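Local coordinates for protein methanogen homoaconitase large subunit (Methanocaldococcus jannaschii, PDB 4KP2) that catalyses, as the large component of an iron-sulfur hydro-lyase, the reversible dehydration of (R)-homocitrate to cis-homoaconitate and hydration of the latter to homoisocitrate, at residues E293-P301 against S417-I426; E314-N325 against L394-N405. All blocks are in the same frame, centred on the assembly; numbering follows the deposited sequence.

Following the chain from its N terminus, of the four strands involved 294-296 comes first, then strand 317-320, and only much later strands 399-402 and 418-421. Contact 2 brings 394-405 back to 314-325, closing a loop of 68 residues that includes strands 348-351 and 377-378 of the same parallel sheet. Contact 1 closes the longer loop around it, so contact 2 is nested inside contact 1. Strand 399-402 lies between 317-320 and 418-421, and Tyr420 N approaches Cys400 O in a probable hydrogen bond. Contact 2 thus joins neighbouring strands inside the sheet, while contact 1 ties strand 294-296, which also pairs with 304-306, to the outermost strand of that sheet, 418-421.

Contact 1 of 2, residues E293-P301 against S417-I426; sequences EQVAVPHHP and SYIYLASPKI
Pro298 lies over a face of Tyr420 where segment 293-301 runs along the outermost strand, 418-421, of a parallel sheet in this alpha-beta-alpha sandwich. The short strands run antiparallel, 155° between their directions, and meet in one bridge, the hydrogen-bonded pair Ala296 and Leu421. Ala296 N donates to Leu421 O over 2.8 Å, and Leu421 N answers to Ala296 O over 3.0 Å. The methyl of Ala296 is small enough to sit directly against Leu421 CB.

Beyond the bridge, Tyr420, Tyr418 and His299 set their rings against Pro298 and its neighbours. Tyr420 carries CG anti to its carbonyl carbon (chi1 -72°), which brings the ring beneath the proline. Pro298 CD stands 3.5 Å from the centroid of that ring, almost on its normal, a CH-pi contact that suits proline, whose CD is bonded to nitrogen and so carries slightly acidic hydrogens. Val297 CG1 reaches Tyr420 CE2 obliquely at 3.8 Å, and Val295 CG1 comes to the ring's edge. A serine in place of Tyr420 would probably leave Pro298 and Val297 without the surface they rest on, opening a gap beside the bridge.

A cis peptide follows Pro298, and the imidazole of His299 has Pro298 CB over its centre on one face. This ring meets Tyr418 rim to rim, His299 CE1 lying 3.6 Å from Tyr418 CD1, while Ser417 O lies at its edge.

Past the other end of the bridge, branched side chains fill in: Val295 CG2 touches Ala422 CB at 3.7 Å and also Ile426 CD1, which reaches back from the helix that Ser423 N-caps. Glu293 is held twice, its OE1 by Asn438 and its OE2 by a salt bridge with the extended Lys425, whose NZ stands 2.9 Å from Glu293 OE2, 44° out of the carboxylate plane.

Contact 2 of 2, residues E314-N325 against L394-N405; sequences EINQVFIGSCTN and LAEGEICLSTTN
Asn316 and Ile399 exchange hydrogen bonds where two parallel strands, 317-320 and 399-402, begin to pair as neighbours inside a five-stranded parallel sheet. The side chain of Asn316 can be followed outward. Its CB lies 3.6 Å from Glu398 CG. Asn316 CG, anti to its own carbonyl carbon (chi1 -50°), comes next and faces the backbone N-H of Ile399. At the tip OD1 accepts from Ile399 N over 2.9 Å, a nearly straight bond of 165°, while ND2 makes a weak bond back to Glu314 OE2. An asparagine suits this place because its carbonyl can take a backbone N-H just before regular pairing starts. In return, Asn316 N donates to Ile399 O.

The regular parallel pattern follows: Leu401 N donates to Gln317 O at 2.8 Å, and Phe319 N to Leu401 O at 2.9 Å. Side chains sort to two faces. Val318 and Leu401 lie side by side on one; on the other Gln317, bound through NE2 to Gly392 O, also gives Cys400 SG a weak hydrogen bond. The Phe319 ring turns its edge to the hydroxyl of Ser402 and the methyl of Thr404, Phe319 CD2 resting 3.3 Å from Ser402 OG and Phe319 CE2 3.6 Å from Thr404 CG2.

Beyond the strands the hydroxyl of Thr403 replaces a backbone acceptor, OG1 taking Gly321 N at 3.0 Å. Gly321 has a positive phi, 130°, at which a side chain would jam against the preceding carbonyl. Ser322 then forms an ST turn, its OG accepting from Thr324 N, and Lys190 joins the loops through Asn325 OD1 and Thr403 O. Between Ser322 and Thr324 sits Cys323, a predicted ligand of the [4Fe-4S] cluster, so this network of hydroxyl, amide and ammonium groups probably helps to fix the loop that presents its sulfur.

Contact 1 of 2, residues E293-P301 against S417-I426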
loop_
_atom_site.group_PDB
_atom_site.type_symbol
_atom_site.label_atom_id
_atom_site.label_comp_id
_atom_site.label_asym_id
_atom_site.label_seq_id
_atom_site.Cartn_x
_atom_site.Cartn_y
_atom_site.Cartn_z
ATOM N N GLU A 293 25.947 7.198 -16.218
ATOM C CA GLU A 293 25.058 6.730 -15.163
ATOM C C GLU A 293 25.084 5.207 -15.082
ATOM O O GLU A 293 25.386 4.530 -16.065
ATOM C CB GLU A 293 23.639 7.254 -15.383
ATOM C CG GLU A 293 23.446 8.691 -14.925
ATOM C CD GLU A 293 22.443 9.444 -15.771
ATOM O OE1 GLU A 293 22.768 9.752 -16.936
ATOM O OE2 GLU A 293 21.334 9.728 -15.273
ATOM N N GLN A 294 24.765 4.669 -13.910
ATOM C CA GLN A 294 24.983 3.252 -13.643
ATOM C C GLN A 294 23.698 2.458 -13.398
ATOM O O GLN A 294 22.861 2.844 -12.583
ATOM C CB GLN A 294 25.934 3.089 -12.455
ATOM C CG GLN A 294 27.235 3.872 -12.586
ATOM C CD GLN A 294 28.094 3.402 -13.743
ATOM O OE1 GLN A 294 28.711 2.336 -13.685
ATOM N NE2 GLN A 294 28.142 4.198 -14.805
ATOM N N VAL A 295 23.557 1.346 -14.115
ATOM C CA VAL A 295 22.448 0.416 -13.922
ATOM C C VAL A 295 22.948 -1.021 -13.742
ATOM O O VAL A 295 23.559 -1.590 -14.648
ATOM C CB VAL A 295 21.471 0.449 -15.110
ATOM C CG1 VAL A 295 20.427 -0.652 -14.973
ATOM C CG2 VAL A 295 20.810 1.815 -15.216
ATOM N N ALA A 296 22.681 -1.603 -12.576
ATOM C CA ALA A 296 23.132 -2.960 -12.274
ATOM C C ALA A 296 22.233 -4.023 -12.903
ATOM O O ALA A 296 21.011 -3.967 -12.776
ATOM C CB ALA A 296 23.228 -3.167 -10.771
ATOM N N VAL A 297 22.851 -4.993 -13.569
ATOM C CA VAL A 297 22.117 -6.049 -14.259
ATOM C C VAL A 297 22.067 -7.331 -13.421
ATOM O O VAL A 297 22.914 -7.535 -12.549
ATOM C CB VAL A 297 22.739 -6.344 -15.644
ATOM C CG1 VAL A 297 22.869 -5.058 -16.448
ATOM C CG2 VAL A 297 24.091 -7.025 -15.496
ATOM N N PRO A 298 21.061 -8.190 -13.674
ATOM C CA PRO A 298 20.925 -9.478 -12.981
ATOM C C PRO A 298 22.187 -10.334 -13.076
ATOM O O PRO A 298 22.891 -10.262 -14.083
ATOM C CB PRO A 298 19.784 -10.155 -13.744
ATOM C CG PRO A 298 18.954 -9.036 -14.227
ATOM C CD PRO A 298 19.905 -7.920 -14.549
ATOM N N HIS A 299 22.467 -11.132 -12.047
ATOM C CA HIS A 299 21.620 -11.214 -10.859
ATOM C C HIS A 299 22.389 -10.838 -9.599
ATOM O O HIS A 299 22.163 -11.409 -8.533
ATOM C CB HIS A 299 21.049 -12.625 -10.703
ATOM C CG HIS A 299 20.172 -13.055 -11.836
ATOM N ND1 HIS A 299 18.808 -12.859 -11.837
ATOM C CD2 HIS A 299 20.464 -13.676 -13.003
ATOM C CE1 HIS A 299 18.297 -13.338 -12.958
ATOM N NE2 HIS A 299 19.281 -13.839 -13.683
ATOM N N HIS A 300 23.304 -9.883 -9.725
ATOM C CA HIS A 300 24.126 -9.471 -8.594
ATOM C C HIS A 300 24.398 -7.970 -8.622
ATOM O O HIS A 300 24.489 -7.373 -9.695
ATOM C CB HIS A 300 25.445 -10.244 -8.582
ATOM C CG HIS A 300 25.277 -11.728 -8.452
ATOM N ND1 HIS A 300 25.102 -12.553 -9.540
ATOM C CD2 HIS A 300 25.256 -12.530 -7.362
ATOM C CE1 HIS A 300 24.981 -13.803 -9.127
ATOM N NE2 HIS A 300 25.072 -13.816 -7.809
ATOM N N PRO A 301 24.528 -7.357 -7.434
ATOM C CA PRO A 301 24.802 -5.920 -7.318
ATOM C C PRO A 301 26.160 -5.527 -7.895
ATOM O O PRO A 301 26.394 -4.340 -8.123
ATOM C CB PRO A 301 24.796 -5.684 -5.804
ATOM C CG PRO A 301 23.993 -6.802 -5.244
ATOM C CD PRO A 301 24.295 -7.978 -6.119
ATOM N N SER A 417 12.458 -14.503 -12.701
ATOM C CA SER A 417 12.207 -13.075 -12.862
ATOM C C SER A 417 13.524 -12.305 -12.861
ATOM O O SER A 417 14.564 -12.841 -12.477
ATOM C CB SER A 417 11.289 -12.561 -11.753
ATOM O OG SER A 417 11.829 -12.837 -10.472
ATOM N N TYR A 418 13.476 -11.048 -13.288
ATOM C CA TYR A 418 14.689 -10.251 -13.426
ATOM C C TYR A 418 14.582 -8.900 -12.729
ATOM O O TYR A 418 13.519 -8.278 -12.713
ATOM C CB TYR A 418 15.029 -10.054 -14.904
ATOM C CG TYR A 418 15.157 -11.349 -15.671
ATOM C CD1 TYR A 418 16.368 -12.028 -15.729
ATOM C CD2 TYR A 418 14.066 -11.897 -16.335
ATOM C CE1 TYR A 418 16.488 -13.213 -16.430
ATOM C CE2 TYR A 418 14.176 -13.080 -17.037
ATOM C CZ TYR A 418 15.389 -13.734 -17.081
ATOM O OH TYR A 418 15.500 -14.913 -17.780
ATOM N N ILE A 419 15.696 -8.455 -12.156
ATOM C CA ILE A 419 15.749 -7.187 -11.436
ATOM C C ILE A 419 16.911 -6.331 -11.929
ATOM O O ILE A 419 18.007 -6.836 -12.163
ATOM C CB ILE A 419 15.907 -7.412 -9.918
ATOM C CG1 ILE A 419 14.791 -8.313 -9.389
ATOM C CG2 ILE A 419 15.920 -6.085 -9.168
ATOM C CD1 ILE A 419 14.899 -8.601 -7.912
ATOM N N TYR A 420 16.664 -5.036 -12.096
ATOM C CA TYR A 420 17.720 -4.093 -12.442
ATOM C C TYR A 420 17.775 -2.980 -11.400
ATOM O O TYR A 420 16.739 -2.493 -10.946
ATOM C CB TYR A 420 17.485 -3.501 -13.832
ATOM C CG TYR A 420 17.741 -4.459 -14.973
ATOM C CD1 TYR A 420 16.832 -5.460 -15.284
ATOM C CD2 TYR A 420 18.889 -4.353 -15.750
ATOM C CE1 TYR A 420 17.059 -6.334 -16.330
ATOM C CE2 TYR A 420 19.125 -5.224 -16.799
ATOM C CZ TYR A 420 18.206 -6.212 -17.084
ATOM O OH TYR A 420 18.432 -7.083 -18.125
ATOM N N LEU A 421 18.985 -2.583 -11.021
ATOM C CA LEU A 421 19.165 -1.547 -10.009
ATOM C C LEU A 421 19.638 -0.239 -10.633
ATOM O O LEU A 421 20.557 -0.233 -11.450
ATOM C CB LEU A 421 20.168 -2.006 -8.949
ATOM C CG LEU A 421 19.822 -3.285 -8.188
ATOM C CD1 LEU A 421 20.934 -3.639 -7.216
ATOM C CD2 LEU A 421 18.500 -3.125 -7.458
ATOM N N ALA A 422 19.011 0.866 -10.239
ATOM C CA ALA A 422 19.367 2.175 -10.774
ATOM C C ALA A 422 18.963 3.309 -9.836
ATOM O O ALA A 422 18.522 3.074 -8.710
ATOM C CB ALA A 422 18.739 2.375 -12.147
ATOM N N SER A 423 19.124 4.538 -10.313
ATOM C CA SER A 423 18.783 5.723 -9.536
ATOM C C SER A 423 17.310 6.073 -9.729
ATOM O O SER A 423 16.705 5.663 -10.720
ATOM C CB SER A 423 19.663 6.901 -9.960
ATOM O OG SER A 423 19.388 7.292 -11.294
ATOM N N PRO A 424 16.723 6.819 -8.775
ATOM C CA PRO A 424 15.334 7.275 -8.898
ATOM C C PRO A 424 15.103 8.056 -10.187
ATOM O O PRO A 424 14.017 7.985 -10.763
ATOM C CB PRO A 424 15.169 8.205 -7.698
ATOM C CG PRO A 424 16.119 7.681 -6.695
ATOM C CD PRO A 424 17.303 7.179 -7.469
ATOM N N LYS A 425 16.119 8.796 -10.622
ATOM C CA LYS A 425 16.058 9.533 -11.877
ATOM C C LYS A 425 15.807 8.590 -13.049
ATOM O O LYS A 425 14.833 8.748 -13.784
ATOM C CB LYS A 425 17.360 10.298 -12.102
ATOM C CG LYS A 425 17.480 10.926 -13.479
ATOM C CD LYS A 425 18.878 11.481 -13.696
ATOM C CE LYS A 425 19.045 12.033 -15.102
ATOM N NZ LYS A 425 20.450 12.455 -15.362
ATOM N N ILE A 426 16.690 7.609 -13.208
ATOM C CA ILE A 426 16.574 6.632 -14.284
ATOM C C ILE A 426 15.322 5.775 -14.118
ATOM O O ILE A 426 14.674 5.409 -15.098
ATOM C CB ILE A 426 17.821 5.725 -14.345
ATOM C CG1 ILE A 426 19.089 6.572 -14.462
ATOM C CG2 ILE A 426 17.728 4.753 -15.511
ATOM C CD1 ILE A 426 20.360 5.759 -14.541
#

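Contact 2 of 2, residues E314-N325 against L394-N405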
loop_
_atom_site.group_PDB
_atom_site.type_symbol
_atom_site.label_atom_id
_atom_site.label_comp_id
_atom_site.label_asym_id
_atom_site.label_seq_id
_atom_site.Cartn_x
_atom_site.Cartn_y
_atom_site.Cartn_z
ATOM N N GLU A 314 13.640 -3.853 -22.032
ATOM C CA GLU A 314 12.228 -3.798 -21.679
ATOM C C GLU A 314 12.004 -4.088 -20.200
ATOM O O GLU A 314 12.456 -5.110 -19.683
ATOM C CB GLU A 314 11.425 -4.787 -22.525
ATOM C CG GLU A 314 9.962 -4.885 -22.127
ATOM C CD GLU A 314 9.242 -6.019 -22.827
ATOM O OE1 GLU A 314 9.852 -6.654 -23.715
ATOM O OE2 GLU A 314 8.068 -6.278 -22.488
ATOM N N ILE A 315 11.303 -3.183 -19.524
ATOM C CA ILE A 315 10.942 -3.383 -18.125
ATOM C C ILE A 315 9.430 -3.493 -17.959
ATOM O O ILE A 315 8.666 -2.889 -18.711
ATOM C CB ILE A 315 11.501 -2.262 -17.221
ATOM C CG1 ILE A 315 11.286 -0.887 -17.858
ATOM C CG2 ILE A 315 12.980 -2.481 -16.957
ATOM C CD1 ILE A 315 10.001 -0.205 -17.443
ATOM N N ASN A 316 9.002 -4.270 -16.969
ATOM C CA ASN A 316 7.581 -4.489 -16.733
ATOM C C ASN A 316 7.103 -3.865 -15.428
ATOM O O ASN A 316 5.902 -3.723 -15.203
ATOM C CB ASN A 316 7.266 -5.985 -16.744
ATOM C CG ASN A 316 7.834 -6.692 -17.958
ATOM O OD1 ASN A 316 8.643 -7.612 -17.830
ATOM N ND2 ASN A 316 7.416 -6.265 -19.144
ATOM N N GLN A 317 8.048 -3.494 -14.571
ATOM C CA GLN A 317 7.721 -2.884 -13.288
ATOM C C GLN A 317 8.860 -1.985 -12.816
ATOM O O GLN A 317 10.028 -2.258 -13.080
ATOM C CB GLN A 317 7.428 -3.964 -12.242
ATOM C CG GLN A 317 6.933 -3.429 -10.905
ATOM C CD GLN A 317 6.647 -4.527 -9.902
ATOM O OE1 GLN A 317 5.512 -4.985 -9.773
ATOM N NE2 GLN A 317 7.676 -4.952 -9.179
ATOM N N VAL A 318 8.513 -0.902 -12.129
ATOM C CA VAL A 318 9.516 0.002 -11.580
ATOM C C VAL A 318 9.195 0.340 -10.133
ATOM O O VAL A 318 8.099 0.807 -9.826
ATOM C CB VAL A 318 9.613 1.311 -12.388
ATOM C CG1 VAL A 318 10.571 2.279 -11.712
ATOM C CG2 VAL A 318 10.055 1.029 -13.816
ATOM N N PHE A 319 10.150 0.096 -9.243
ATOM C CA PHE A 319 9.973 0.438 -7.839
ATOM C C PHE A 319 10.898 1.571 -7.412
ATOM O O PHE A 319 12.091 1.563 -7.712
ATOM C CB PHE A 319 10.193 -0.782 -6.945
ATOM C CG PHE A 319 10.238 -0.451 -5.482
ATOM C CD1 PHE A 319 9.124 0.068 -4.844
ATOM C CD2 PHE A 319 11.393 -0.655 -4.746
ATOM C CE1 PHE A 319 9.160 0.379 -3.500
ATOM C CE2 PHE A 319 11.434 -0.350 -3.399
ATOM C CZ PHE A 319 10.317 0.166 -2.775
ATOM N N ILE A 320 10.332 2.544 -6.706
ATOM C CA ILE A 320 11.097 3.681 -6.216
ATOM C C ILE A 320 10.800 3.941 -4.746
ATOM O O ILE A 320 9.685 4.326 -4.389
ATOM C CB ILE A 320 10.775 4.963 -7.006
ATOM C CG1 ILE A 320 11.135 4.794 -8.483
ATOM C CG2 ILE A 320 11.515 6.153 -6.413
ATOM C CD1 ILE A 320 10.828 6.014 -9.325
ATOM N N GLY A 321 11.795 3.726 -3.891
ATOM C CA GLY A 321 11.660 4.084 -2.494
ATOM C C GLY A 321 12.032 3.016 -1.482
ATOM O O GLY A 321 11.166 2.446 -0.820
ATOM N N SER A 322 13.326 2.751 -1.355
ATOM C CA SER A 322 13.818 1.866 -0.307
ATOM C C SER A 322 14.669 2.673 0.662
ATOM O O SER A 322 14.618 3.901 0.665
ATOM C CB SER A 322 14.633 0.719 -0.902
ATOM O OG SER A 322 15.779 1.205 -1.576
ATOM N N CYS A 323 15.452 1.984 1.487
ATOM C CA CYS A 323 16.357 2.661 2.407
ATOM C C CYS A 323 17.450 3.385 1.632
ATOM O O CYS A 323 17.988 4.394 2.087
ATOM C CB CYS A 323 16.980 1.664 3.384
ATOM S SG CYS A 323 18.182 2.392 4.518
ATOM N N THR A 324 17.767 2.862 0.452
ATOM C CA THR A 324 18.802 3.439 -0.394
ATOM C C THR A 324 18.323 4.733 -1.042
ATOM O O THR A 324 19.024 5.745 -1.023
ATOM C CB THR A 324 19.220 2.461 -1.504
ATOM O OG1 THR A 324 18.311 2.569 -2.605
ATOM C CG2 THR A 324 19.217 1.034 -0.982
ATOM N N ASN A 325 17.123 4.693 -1.615
ATOM C CA ASN A 325 16.576 5.839 -2.331
ATOM C C ASN A 325 15.083 6.043 -2.101
ATOM O O ASN A 325 14.286 5.944 -3.032
ATOM C CB ASN A 325 16.852 5.709 -3.830
ATOM C CG ASN A 325 18.325 5.823 -4.164
ATOM O OD1 ASN A 325 18.888 4.960 -4.835
ATOM N ND2 ASN A 325 18.958 6.893 -3.696
ATOM N N LEU A 394 6.996 -10.198 -8.539
ATOM C CA LEU A 394 7.188 -10.401 -9.970
ATOM C C LEU A 394 6.752 -11.792 -10.412
ATOM O O LEU A 394 6.796 -12.745 -9.635
ATOM C CB LEU A 394 8.655 -10.199 -10.342
ATOM C CG LEU A 394 9.263 -8.827 -10.067
ATOM C CD1 LEU A 394 10.729 -8.830 -10.458
ATOM C CD2 LEU A 394 8.503 -7.756 -10.826
ATOM N N ALA A 395 6.338 -11.900 -11.670
ATOM C CA ALA A 395 5.978 -13.186 -12.250
ATOM C C ALA A 395 7.138 -13.719 -13.081
ATOM O O ALA A 395 8.201 -13.101 -13.148
ATOM C CB ALA A 395 4.730 -13.054 -13.104
ATOM N N GLU A 396 6.927 -14.866 -13.717
ATOM C CA GLU A 396 7.972 -15.495 -14.515
ATOM C C GLU A 396 8.260 -14.711 -15.789
ATOM O O GLU A 396 7.363 -14.465 -16.596
ATOM C CB GLU A 396 7.591 -16.936 -14.860
ATOM C CG GLU A 396 8.677 -17.690 -15.603
ATOM C CD GLU A 396 8.330 -19.147 -15.822
ATOM O OE1 GLU A 396 7.185 -19.539 -15.517
ATOM O OE2 GLU A 396 9.207 -19.900 -16.296
ATOM N N GLY A 397 9.519 -14.321 -15.964
ATOM C CA GLY A 397 9.938 -13.584 -17.141
ATOM C C GLY A 397 9.684 -12.095 -17.017
ATOM O O GLY A 397 9.889 -11.340 -17.967
ATOM N N GLU A 398 9.238 -11.672 -15.840
ATOM C CA GLU A 398 8.921 -10.270 -15.602
ATOM C C GLU A 398 10.141 -9.512 -15.084
ATOM O O GLU A 398 10.862 -9.998 -14.211
ATOM C CB GLU A 398 7.752 -10.153 -14.623
ATOM C CG GLU A 398 7.177 -8.756 -14.505
ATOM C CD GLU A 398 5.781 -8.755 -13.918
ATOM O OE1 GLU A 398 5.300 -9.838 -13.524
ATOM O OE2 GLU A 398 5.163 -7.672 -13.858
ATOM N N ILE A 399 10.365 -8.319 -15.627
ATOM C CA ILE A 399 11.539 -7.524 -15.286
ATOM C C ILE A 399 11.175 -6.291 -14.463
ATOM O O ILE A 399 10.225 -5.576 -14.783
ATOM C CB ILE A 399 12.297 -7.085 -16.557
ATOM C CG1 ILE A 399 12.793 -8.306 -17.332
ATOM C CG2 ILE A 399 13.464 -6.177 -16.207
ATOM C CD1 ILE A 399 13.622 -7.962 -18.547
ATOM N N CYS A 400 11.937 -6.046 -13.401
ATOM C CA CYS A 400 11.709 -4.890 -12.544
ATOM C C CYS A 400 12.950 -4.013 -12.399
ATOM O O CYS A 400 14.050 -4.508 -12.164
ATOM C CB CYS A 400 11.228 -5.332 -11.161
ATOM S SG CYS A 400 11.116 -3.993 -9.950
ATOM N N LEU A 401 12.759 -2.706 -12.544
ATOM C CA LEU A 401 13.823 -1.742 -12.295
ATOM C C LEU A 401 13.601 -1.098 -10.934
ATOM O O LEU A 401 12.640 -0.354 -10.741
ATOM C CB LEU A 401 13.851 -0.671 -13.384
ATOM C CG LEU A 401 14.903 0.425 -13.198
ATOM C CD1 LEU A 401 16.303 -0.162 -13.234
ATOM C CD2 LEU A 401 14.750 1.505 -14.252
ATOM N N SER A 402 14.493 -1.384 -9.992
ATOM C CA SER A 402 14.305 -0.939 -8.616
ATOM C C SER A 402 15.408 -0.004 -8.128
ATOM O O SER A 402 16.507 0.024 -8.681
ATOM C CB SER A 402 14.199 -2.144 -7.681
ATOM O OG SER A 402 14.039 -1.729 -6.337
ATOM N N THR A 403 15.098 0.760 -7.087
ATOM C CA THR A 403 16.075 1.632 -6.449
ATOM C C THR A 403 16.602 0.975 -5.180
ATOM O O THR A 403 17.249 1.621 -4.358
ATOM C CB THR A 403 15.472 3.002 -6.094
ATOM O OG1 THR A 403 14.383 2.825 -5.181
ATOM C CG2 THR A 403 14.973 3.705 -7.345
ATOM N N THR A 404 16.316 -0.315 -5.030
ATOM C CA THR A 404 16.782 -1.084 -3.882
ATOM C C THR A 404 18.262 -1.434 -4.000
ATOM O O THR A 404 18.972 -0.908 -4.856
ATOM C CB THR A 404 15.976 -2.384 -3.702
ATOM O OG1 THR A 404 15.891 -3.075 -4.954
ATOM C CG2 THR A 404 14.574 -2.080 -3.201
ATOM N N ASN A 405 18.715 -2.338 -3.138
ATOM C CA ASN A 405 20.122 -2.716 -3.100
ATOM C C ASN A 405 20.371 -4.187 -3.425
ATOM O O ASN A 405 21.513 -4.593 -3.645
ATOM C CB ASN A 405 20.730 -2.363 -1.740
ATOM C CG ASN A 405 19.816 -2.717 -0.584
ATOM O OD1 ASN A 405 19.032 -3.661 -0.663
ATOM N ND2 ASN A 405 19.909 -1.951 0.495
#